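Local coordinates for protein HI_1472 (PDB 3PSH) that binds molybdate and tungstate in the periplasm and serves the MolBCA ABC transporter in low-affinity molybdate import, at residues L29-A32 against V33-A37; A217-K220 against G221-V225; V291-A294 against K295-P299; V305-D308 against K309-D313. All coordinates share one frame; numbering follows the deposited sequence.

In the fold
Four contacts between near neighbours in sequence show how a chain closes its own turns. Interaction 1 is the buried one: helix 26-34, in a beta-alpha-beta unit that also carries molybdate-binding H26 and Q27, ends in a Schellman motif, its chemistry that of buried amides and carbonyls. In interaction 2, about 30 Å away between centres, a loop enters a short strand, K223 bonds back to a carbonyl and a water bridges weakly. Interactions 3 and 4, partly buried and away from the molybdate site, belong to the successive helices 283-297 and 307-319, at a C-terminal and an N-terminal end; they touch, K295 NZ reaching V305 O. More exposed lysines in interaction 2, and lysine with acids in interaction 4, replace the buried amides.

Interaction 1. Residues L29-A32 against V33-A37; sequences LNIA and VQLDA
A32 and V33 are the two residues most covered here; A32 meets the far side through its carbonyl oxygen, V33 through its N-H and one methyl. A32 O accepts from A37 N at 2.9 Å, while the N-H of L35 adds a weak second bond to that same oxygen. The methyls of A32 and A37 lie 4.2 Å apart, CB to CB, beside this closure. V33 sends its N-H to L29 O, and its CG2, beside its own backbone N, rests 3.3 Å from that same L29 O. This is the C-terminal end of helix 26-34, in the beta-alpha-beta unit between strands 21-24 and 41-44. D36 takes a positive phi (57°), and the chain ends the helix in a Schellman motif. Q34 contributes the polar side of the turn. Its extended chain runs back along the helix until NE2 comes 3.2 Å from N30 OD1, a weak bond between amides whose planes are 37° apart. Stronger partners lie elsewhere: Y56 and Y319 bond to N30 OD1, Y314 to Q34 OE1, and E284 receives an N-H from each amide. On another face I31 and L35 run alongside each other, with I31 CG2 3.9 Å from L35 CD1.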
loop_
_atom_site.group_PDB
_atom_site.type_symbol
_atom_site.label_atom_id
_atom_site.label_comp_id
_atom_site.label_asym_id
_atom_site.label_seq_id
_atom_site.Cartn_x
_atom_site.Cartn_y
_atom_site.Cartn_z
ATOM N N LEU A 29 3.212 -2.098 8.930
ATOM C CA LEU A 29 2.407 -2.901 9.827
ATOM C C LEU A 29 1.834 -4.102 9.062
ATOM O O LEU A 29 1.887 -5.194 9.561
ATOM C CB LEU A 29 1.308 -2.015 10.513
ATOM C CG LEU A 29 0.425 -2.720 11.561
ATOM C CD1 LEU A 29 1.341 -3.555 12.571
ATOM C CD2 LEU A 29 -0.313 -1.602 12.274
ATOM N N ASN A 30 1.261 -3.872 7.866
ATOM C CA ASN A 30 0.583 -4.938 7.117
ATOM C C ASN A 30 1.684 -5.958 6.716
ATOM O O ASN A 30 1.444 -7.128 6.774
ATOM C CB ASN A 30 -0.098 -4.275 5.892
ATOM C CG ASN A 30 -0.768 -5.295 4.992
ATOM O OD1 ASN A 30 -1.316 -6.320 5.482
ATOM N ND2 ASN A 30 -0.771 -4.996 3.694
ATOM N N ILE A 31 2.835 -5.473 6.289
ATOM C CA ILE A 31 3.975 -6.427 6.024
ATOM C C ILE A 31 4.301 -7.276 7.249
ATOM O O ILE A 31 4.449 -8.507 7.132
ATOM C CB ILE A 31 5.190 -5.704 5.355
ATOM C CG1 ILE A 31 4.817 -5.153 3.944
ATOM C CG2 ILE A 31 6.495 -6.658 5.421
ATOM C CD1 ILE A 31 5.752 -4.141 3.419
ATOM N N ALA A 32 4.458 -6.617 8.398
ATOM C CA ALA A 32 4.827 -7.348 9.629
ATOM C C ALA A 32 3.781 -8.365 9.983
ATOM O O ALA A 32 4.147 -9.478 10.470
ATOM C CB ALA A 32 4.996 -6.406 10.847
ATOM N N VAL A 33 2.494 -8.045 9.725
ATOM C CA VAL A 33 1.458 -9.010 10.014
ATOM C C VAL A 33 1.706 -10.222 9.103
ATOM O O VAL A 33 1.536 -11.408 9.494
ATOM C CB VAL A 33 0.027 -8.365 9.792
ATOM C CG1 VAL A 33 -1.068 -9.469 9.712
ATOM C CG2 VAL A 33 -0.256 -7.328 10.878
ATOM N N GLN A 34 2.075 -9.946 7.864
ATOM C CA GLN A 34 2.235 -11.065 6.907
ATOM C C GLN A 34 3.534 -11.845 7.101
ATOM O O GLN A 34 3.815 -12.845 6.438
ATOM C CB GLN A 34 2.097 -10.626 5.435
ATOM C CG GLN A 34 0.666 -10.043 5.193
ATOM C CD GLN A 34 0.564 -9.509 3.755
ATOM O OE1 GLN A 34 0.673 -10.300 2.788
ATOM N NE2 GLN A 34 0.439 -8.170 3.612
ATOM N N LEU A 35 4.455 -11.250 7.854
ATOM C CA LEU A 35 5.690 -11.930 8.295
ATOM C C LEU A 35 5.445 -12.667 9.636
ATOM O O LEU A 35 6.408 -13.335 10.135
ATOM C CB LEU A 35 6.787 -10.867 8.486
ATOM C CG LEU A 35 7.315 -10.226 7.236
ATOM C CD1 LEU A 35 8.374 -9.234 7.699
ATOM C CD2 LEU A 35 7.912 -11.262 6.175
ATOM N N ASP A 36 4.211 -12.629 10.166
ATOM C CA ASP A 36 3.810 -13.292 11.476
ATOM C C ASP A 36 4.751 -12.704 12.543
ATOM O O ASP A 36 5.248 -13.467 13.403
ATOM C CB ASP A 36 4.045 -14.836 11.511
ATOM C CG ASP A 36 3.124 -15.570 12.531
ATOM O OD1 ASP A 36 2.252 -14.940 13.174
ATOM O OD2 ASP A 36 3.344 -16.814 12.697
ATOM N N ALA A 37 4.895 -11.362 12.553
ATOM C CA ALA A 37 5.836 -10.651 13.479
ATOM C C ALA A 37 5.131 -9.867 14.581
ATOM O O ALA A 37 5.790 -9.198 15.396
ATOM C CB ALA A 37 6.821 -9.665 12.678
#

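Interaction 2. Residues A217-K220 against G221-V225; sequences ATIK and GFKQV
I219 packs against K223 and V225 where a loop turns into strand 222-224, which forms a two-stranded antiparallel sheet with 194-196. This is the tight side of the contact. I219 CG2 lies 3.6 Å from K223 CB, meeting the root of the lysine chain, while its other branch reaches V225: I219 CD1 and V225 CG1 are 4.0 Å apart. W233 of helix 227-233 also touches I219. G221 makes the turn with a positive phi of 58°, and backbone bonds tie it to G197 and S198, directly after strand 194-196. Beyond it F222 points away from the loop and meets Y196, a molybdate-binding residue, with their rings edge-to-face.

The loose side is that of K220, exposed, which stretches its extended chain away from the turn; the two ammonium nitrogens stay 6.5 Å apart, K220 NZ to K223 NZ. A water accepts from K220 N and, weakly, from K223 NZ. K223 bridges the two sides. Rooted on I219, it folds back: bends at chi2 (-69°) and chi4 (50°) curl its chain over the turn until the ammonium reaches the carbonyl of K220. K223 NZ meets K220 O at 2.9 Å, in the carbonyl plane and on a lone pair.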
loop_
_atom_site.group_PDB
_atom_site.type_symbol
_atom_site.label_atom_id
_atom_site.label_comp_id
_atom_site.label_asym_id
_atom_site.label_seq_id
_atom_site.Cartn_x
_atom_site.Cartn_y
_atom_site.Cartn_z
ATOM N N ALA A 217 -1.139 11.925 -15.628
ATOM C CA ALA A 217 -0.478 12.901 -16.505
ATOM C C ALA A 217 -0.397 14.356 -16.009
ATOM O O ALA A 217 0.457 15.138 -16.536
ATOM C CB ALA A 217 -1.151 12.882 -17.848
ATOM N N THR A 218 -1.305 14.762 -15.106
ATOM C CA THR A 218 -1.519 16.189 -14.732
ATOM C C THR A 218 -1.449 16.420 -13.185
ATOM O O THR A 218 -1.174 17.523 -12.734
ATOM C CB THR A 218 -2.813 16.879 -15.383
ATOM O OG1 THR A 218 -4.012 16.349 -14.815
ATOM C CG2 THR A 218 -2.915 16.736 -16.936
ATOM N N ILE A 219 -1.641 15.344 -12.420
ATOM C CA ILE A 219 -1.552 15.375 -10.960
ATOM C C ILE A 219 -0.323 14.675 -10.489
ATOM O O ILE A 219 0.070 13.631 -10.956
ATOM C CB ILE A 219 -2.852 14.781 -10.257
ATOM C CG1 ILE A 219 -4.158 15.370 -10.830
ATOM C CG2 ILE A 219 -2.846 15.097 -8.726
ATOM C CD1 ILE A 219 -4.244 16.940 -10.755
ATOM N N LYS A 220 0.319 15.295 -9.487
ATOM C CA LYS A 220 1.477 14.678 -8.841
ATOM C C LYS A 220 1.127 14.086 -7.483
ATOM O O LYS A 220 0.767 14.813 -6.520
ATOM C CB LYS A 220 2.553 15.768 -8.685
ATOM C CG LYS A 220 3.920 15.186 -8.224
ATOM C CD LYS A 220 4.768 16.393 -7.643
ATOM C CE LYS A 220 6.185 15.876 -7.362
ATOM N NZ LYS A 220 7.178 16.915 -7.069
ATOM N N GLY A 221 1.219 12.740 -7.410
ATOM C CA GLY A 221 0.955 12.065 -6.149
ATOM C C GLY A 221 -0.414 12.319 -5.583
ATOM O O GLY A 221 -1.434 12.339 -6.322
ATOM N N PHE A 222 -0.538 12.353 -4.267
ATOM C CA PHE A 222 -1.865 12.257 -3.707
ATOM C C PHE A 222 -2.372 13.687 -3.530
ATOM O O PHE A 222 -1.761 14.515 -2.826
ATOM C CB PHE A 222 -1.906 11.463 -2.387
ATOM C CG PHE A 222 -3.325 11.415 -1.795
ATOM C CD1 PHE A 222 -4.323 10.572 -2.342
ATOM C CD2 PHE A 222 -3.717 12.433 -0.869
ATOM C CE1 PHE A 222 -5.621 10.614 -1.899
ATOM C CE2 PHE A 222 -5.023 12.476 -0.417
ATOM C CZ PHE A 222 -5.982 11.578 -0.924
ATOM N N LYS A 223 -3.473 14.049 -4.226
ATOM C CA LYS A 223 -3.966 15.449 -4.186
ATOM C C LYS A 223 -5.484 15.528 -4.149
ATOM O O LYS A 223 -6.143 14.578 -4.628
ATOM C CB LYS A 223 -3.476 16.281 -5.383
ATOM C CG LYS A 223 -1.951 16.495 -5.453
ATOM C CD LYS A 223 -1.456 17.414 -4.343
ATOM C CE LYS A 223 0.086 17.309 -4.221
ATOM N NZ LYS A 223 0.951 17.451 -5.438
ATOM N N GLN A 224 -6.030 16.640 -3.630
ATOM C CA GLN A 224 -7.452 16.972 -3.836
ATOM C C GLN A 224 -7.595 17.638 -5.182
ATOM O O GLN A 224 -6.810 18.563 -5.519
ATOM C CB GLN A 224 -7.965 17.962 -2.768
ATOM C CG GLN A 224 -9.518 18.165 -2.848
ATOM C CD GLN A 224 -10.124 18.932 -1.674
ATOM O OE1 GLN A 224 -9.723 20.065 -1.402
ATOM N NE2 GLN A 224 -11.099 18.320 -0.990
ATOM N N VAL A 225 -8.550 17.133 -5.977
ATOM C CA VAL A 225 -8.798 17.676 -7.323
ATOM C C VAL A 225 -10.192 18.306 -7.291
ATOM O O VAL A 225 -10.934 18.166 -6.287
ATOM C CB VAL A 225 -8.625 16.537 -8.381
ATOM C CG1 VAL A 225 -7.156 15.901 -8.176
ATOM C CG2 VAL A 225 -9.628 15.425 -8.221
HETATM O O HOH W 1 -0.396 18.049 -8.476
#

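Interaction 3. Residues V291-A294 against K295-P299; sequences VWLA and KALYP
V291 to A294 each offer a carbonyl to the residue four places on, the regular bonding of the last turns of helix 283-297, and the final bond, Y298 N to A294 O, is 2.7 Å long and almost in line with the carbonyl. A weak bond from L297 N falls on the same A294 oxygen. Y298 is the first residue to leave helical angles, yet its ring remains beside this carbonyl: A294 O lies in the ring plane at the edge, 3.7 Å from Y298 CD2. The leucines carry the apolar contact. L293 has CG anti to its own nitrogen (chi1 -180°), which leans the side chain along the helix towards L297, and L293 CG and L297 CD1 come to 4.0 Å. L297 CG also rests 3.2 Å from L293 O. K295 packs its first carbons on the preceding turn, CG lying 3.3 Å from V291 O, before bends at chi3 and chi4 carry the ammonium away to the backbone oxygens of F302 and V305. The hydroxyl of Y298 bonds to G210 O. Around this end, A294 and Y298 lean on helix 168-175, whereas V291, W292 and K295 meet L307 at the start of helix 307-319.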
loop_
_atom_site.group_PDB
_atom_site.type_symbol
_atom_site.label_atom_id
_atom_site.label_comp_id
_atom_site.label_asym_id
_atom_site.label_seq_id
_atom_site.Cartn_x
_atom_site.Cartn_y
_atom_site.Cartn_z
ATOM N N VAL A 291 -4.353 -9.151 -10.416
ATOM C CA VAL A 291 -5.071 -10.280 -11.107
ATOM C C VAL A 291 -6.600 -9.970 -10.988
ATOM O O VAL A 291 -7.333 -10.055 -12.010
ATOM C CB VAL A 291 -4.718 -11.680 -10.536
ATOM C CG1 VAL A 291 -5.533 -12.773 -11.255
ATOM C CG2 VAL A 291 -3.174 -11.952 -10.663
ATOM N N TRP A 292 -7.107 -9.578 -9.790
ATOM C CA TRP A 292 -8.515 -9.134 -9.742
ATOM C C TRP A 292 -8.883 -8.070 -10.760
ATOM O O TRP A 292 -9.941 -8.211 -11.476
ATOM C CB TRP A 292 -8.863 -8.655 -8.332
ATOM C CG TRP A 292 -10.336 -8.228 -8.238
ATOM C CD1 TRP A 292 -11.373 -9.019 -7.871
ATOM C CD2 TRP A 292 -10.856 -6.910 -8.376
ATOM N NE1 TRP A 292 -12.549 -8.308 -7.855
ATOM C CE2 TRP A 292 -12.270 -6.991 -8.170
ATOM C CE3 TRP A 292 -10.277 -5.648 -8.745
ATOM C CZ2 TRP A 292 -13.105 -5.842 -8.307
ATOM C CZ3 TRP A 292 -11.137 -4.492 -8.913
ATOM C CH2 TRP A 292 -12.535 -4.625 -8.663
ATOM N N LEU A 293 -8.043 -7.007 -10.868
ATOM C CA LEU A 293 -8.443 -5.920 -11.737
ATOM C C LEU A 293 -8.353 -6.428 -13.219
ATOM O O LEU A 293 -9.201 -6.056 -14.068
ATOM C CB LEU A 293 -7.522 -4.682 -11.514
ATOM C CG LEU A 293 -7.830 -3.455 -12.353
ATOM C CD1 LEU A 293 -9.267 -2.946 -12.110
ATOM C CD2 LEU A 293 -6.791 -2.374 -11.955
ATOM N N ALA A 294 -7.324 -7.244 -13.512
ATOM C CA ALA A 294 -7.149 -7.755 -14.904
ATOM C C ALA A 294 -8.397 -8.569 -15.237
ATOM O O ALA A 294 -8.943 -8.416 -16.328
ATOM C CB ALA A 294 -5.923 -8.603 -15.022
ATOM N N LYS A 295 -8.875 -9.433 -14.312
ATOM C CA LYS A 295 -10.000 -10.306 -14.606
ATOM C C LYS A 295 -11.298 -9.504 -14.713
ATOM O O LYS A 295 -12.251 -9.897 -15.434
ATOM C CB LYS A 295 -10.200 -11.409 -13.520
ATOM C CG LYS A 295 -9.218 -12.441 -13.371
ATOM C CD LYS A 295 -9.659 -13.554 -12.304
ATOM C CE LYS A 295 -11.061 -14.307 -12.484
ATOM N NZ LYS A 295 -10.995 -15.399 -13.526
ATOM N N ALA A 296 -11.398 -8.435 -13.914
ATOM C CA ALA A 296 -12.561 -7.588 -13.936
ATOM C C ALA A 296 -12.677 -6.907 -15.313
ATOM O O ALA A 296 -13.770 -6.684 -15.818
ATOM C CB ALA A 296 -12.500 -6.530 -12.752
ATOM N N LEU A 297 -11.556 -6.497 -15.874
ATOM C CA LEU A 297 -11.569 -5.627 -17.059
ATOM C C LEU A 297 -11.410 -6.530 -18.329
ATOM O O LEU A 297 -11.884 -6.077 -19.402
ATOM C CB LEU A 297 -10.368 -4.656 -17.094
ATOM C CG LEU A 297 -10.305 -3.680 -15.907
ATOM C CD1 LEU A 297 -9.027 -2.806 -16.113
ATOM C CD2 LEU A 297 -11.609 -2.852 -15.781
ATOM N N TYR A 298 -10.740 -7.714 -18.206
ATOM C CA TYR A 298 -10.606 -8.648 -19.356
ATOM C C TYR A 298 -11.024 -9.996 -18.956
ATOM O O TYR A 298 -10.242 -10.937 -19.037
ATOM C CB TYR A 298 -9.165 -8.689 -19.875
ATOM C CG TYR A 298 -8.608 -7.297 -20.265
ATOM C CD1 TYR A 298 -8.644 -6.844 -21.613
ATOM C CD2 TYR A 298 -8.108 -6.418 -19.272
ATOM C CE1 TYR A 298 -8.133 -5.557 -21.924
ATOM C CE2 TYR A 298 -7.594 -5.169 -19.609
ATOM C CZ TYR A 298 -7.650 -4.718 -20.961
ATOM O OH TYR A 298 -7.225 -3.478 -21.427
ATOM N N PRO A 299 -12.334 -10.150 -18.565
ATOM C CA PRO A 299 -12.733 -11.500 -18.036
ATOM C C PRO A 299 -12.480 -12.668 -19.035
ATOM O O PRO A 299 -12.119 -13.760 -18.615
ATOM C CB PRO A 299 -14.203 -11.349 -17.787
ATOM C CG PRO A 299 -14.672 -10.119 -18.735
ATOM C CD PRO A 299 -13.449 -9.188 -18.582
#

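Interaction 4. Residues V305-D308 against K309-D313; sequences VDLD and KMVND
The N-H of K309 is gripped by two oxygens of D306, the N-cap of helix 307-319. The stronger bond is to the side chain: K309 N to D306 OD1 is 3.1 Å, with the donor above the carboxylate plane, 68° out of it. D306 O takes a second, weak share of this N-H and also accepts from M310 N at 3.2 Å. The cap depends on D306, whose chi1 near 180° (-179°) swings the carboxylate forward over the first turn. There it crosses the K309 side chain at about a right angle, OD2 touching K309 CB at 3.4 Å. The ammonium of K309 turns elsewhere, to a weak salt bridge with D313 one turn further on.

Beyond the cap, V311 N to L307 O (2.8 Å) and N312 N to D308 O continue the helix, and the side-chain contacts are apolar. M310 extends back past the start of the helix, and its terminal CE lies 3.7 Å from V305 CG1. L307 CD1 packs on V311 CG2 at 3.8 Å, the two side chains set at a slant. V305 also touches L170 and R174 of helix 168-175.

A carboxylate over the first turn would probably interact favourably with the helix dipole. K309 NZ stays 6.3 Å from D306 OD2, so the cap probably gains more from the backbone N-H than from the ammonium.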
loop_
_atom_site.group_PDB
_atom_site.type_symbol
_atom_site.label_atom_id
_atom_site.label_comp_id
_atom_site.label_asym_id
_atom_site.label_seq_id
_atom_site.Cartn_x
_atom_site.Cartn_y
_atom_site.Cartn_z
ATOM N N VAL A 305 -8.157 -18.700 -14.747
ATOM C CA VAL A 305 -7.408 -18.232 -13.528
ATOM C C VAL A 305 -8.360 -18.257 -12.357
ATOM O O VAL A 305 -9.282 -17.447 -12.278
ATOM C CB VAL A 305 -6.857 -16.813 -13.763
ATOM C CG1 VAL A 305 -6.215 -16.283 -12.502
ATOM C CG2 VAL A 305 -5.799 -16.906 -14.901
ATOM N N ASP A 306 -8.139 -19.212 -11.450
ATOM C CA ASP A 306 -9.021 -19.441 -10.292
ATOM C C ASP A 306 -8.611 -18.424 -9.191
ATOM O O ASP A 306 -7.724 -18.702 -8.373
ATOM C CB ASP A 306 -8.892 -20.860 -9.751
ATOM C CG ASP A 306 -9.828 -21.123 -8.558
ATOM O OD1 ASP A 306 -10.468 -20.178 -7.953
ATOM O OD2 ASP A 306 -9.996 -22.335 -8.263
ATOM N N LEU A 307 -9.064 -17.202 -9.307
ATOM C CA LEU A 307 -8.593 -16.169 -8.316
ATOM C C LEU A 307 -9.028 -16.520 -6.878
ATOM O O LEU A 307 -8.325 -16.215 -5.895
ATOM C CB LEU A 307 -9.126 -14.776 -8.745
ATOM C CG LEU A 307 -8.678 -13.646 -7.794
ATOM C CD1 LEU A 307 -7.191 -13.613 -7.696
ATOM C CD2 LEU A 307 -9.106 -12.345 -8.257
ATOM N N ASP A 308 -10.195 -17.130 -6.711
ATOM C CA ASP A 308 -10.665 -17.460 -5.340
ATOM C C ASP A 308 -9.622 -18.313 -4.648
ATOM O O ASP A 308 -9.352 -18.160 -3.406
ATOM C CB ASP A 308 -12.003 -18.241 -5.387
ATOM C CG ASP A 308 -13.167 -17.355 -5.718
ATOM O OD1 ASP A 308 -13.068 -16.109 -5.585
ATOM O OD2 ASP A 308 -14.179 -17.904 -6.213
ATOM N N LYS A 309 -9.050 -19.283 -5.377
ATOM C CA LYS A 309 -8.054 -20.240 -4.790
ATOM C C LYS A 309 -6.747 -19.503 -4.556
ATOM O O LYS A 309 -6.002 -19.764 -3.572
ATOM C CB LYS A 309 -7.852 -21.468 -5.718
ATOM C CG LYS A 309 -6.753 -22.467 -5.400
ATOM C CD LYS A 309 -6.948 -23.793 -6.233
ATOM C CE LYS A 309 -5.861 -24.862 -5.896
ATOM N NZ LYS A 309 -4.478 -24.267 -5.819
ATOM N N MET A 310 -6.423 -18.611 -5.501
ATOM C CA MET A 310 -5.171 -17.898 -5.393
ATOM C C MET A 310 -5.290 -17.117 -4.075
ATOM O O MET A 310 -4.320 -17.057 -3.270
ATOM C CB MET A 310 -4.947 -16.964 -6.578
ATOM C CG MET A 310 -4.305 -17.665 -7.738
ATOM S SD MET A 310 -4.168 -16.323 -9.021
ATOM C CE MET A 310 -3.375 -17.322 -10.334
ATOM N N VAL A 311 -6.444 -16.486 -3.860
ATOM C CA VAL A 311 -6.623 -15.614 -2.665
ATOM C C VAL A 311 -6.630 -16.407 -1.364
ATOM O O VAL A 311 -5.963 -16.025 -0.343
ATOM C CB VAL A 311 -7.939 -14.799 -2.793
ATOM C CG1 VAL A 311 -8.256 -14.073 -1.427
ATOM C CG2 VAL A 311 -7.922 -13.794 -3.940
ATOM N N ASN A 312 -7.326 -17.540 -1.419
ATOM C CA ASN A 312 -7.334 -18.437 -0.250
ATOM C C ASN A 312 -5.938 -18.937 0.156
ATOM O O ASN A 312 -5.580 -18.838 1.369
ATOM C CB ASN A 312 -8.199 -19.659 -0.449
ATOM C CG ASN A 312 -8.280 -20.496 0.842
ATOM O OD1 ASN A 312 -8.783 -19.990 1.870
ATOM N ND2 ASN A 312 -7.738 -21.736 0.822
ATOM N N ASP A 313 -5.160 -19.425 -0.822
ATOM C CA ASP A 313 -3.837 -19.977 -0.563
ATOM C C ASP A 313 -2.918 -18.866 0.098
ATOM O O ASP A 313 -2.155 -19.111 1.033
ATOM C CB ASP A 313 -3.158 -20.455 -1.868
ATOM C CG ASP A 313 -3.805 -21.720 -2.438
ATOM O OD1 ASP A 313 -4.520 -22.377 -1.654
ATOM O OD2 ASP A 313 -3.625 -21.924 -3.685
#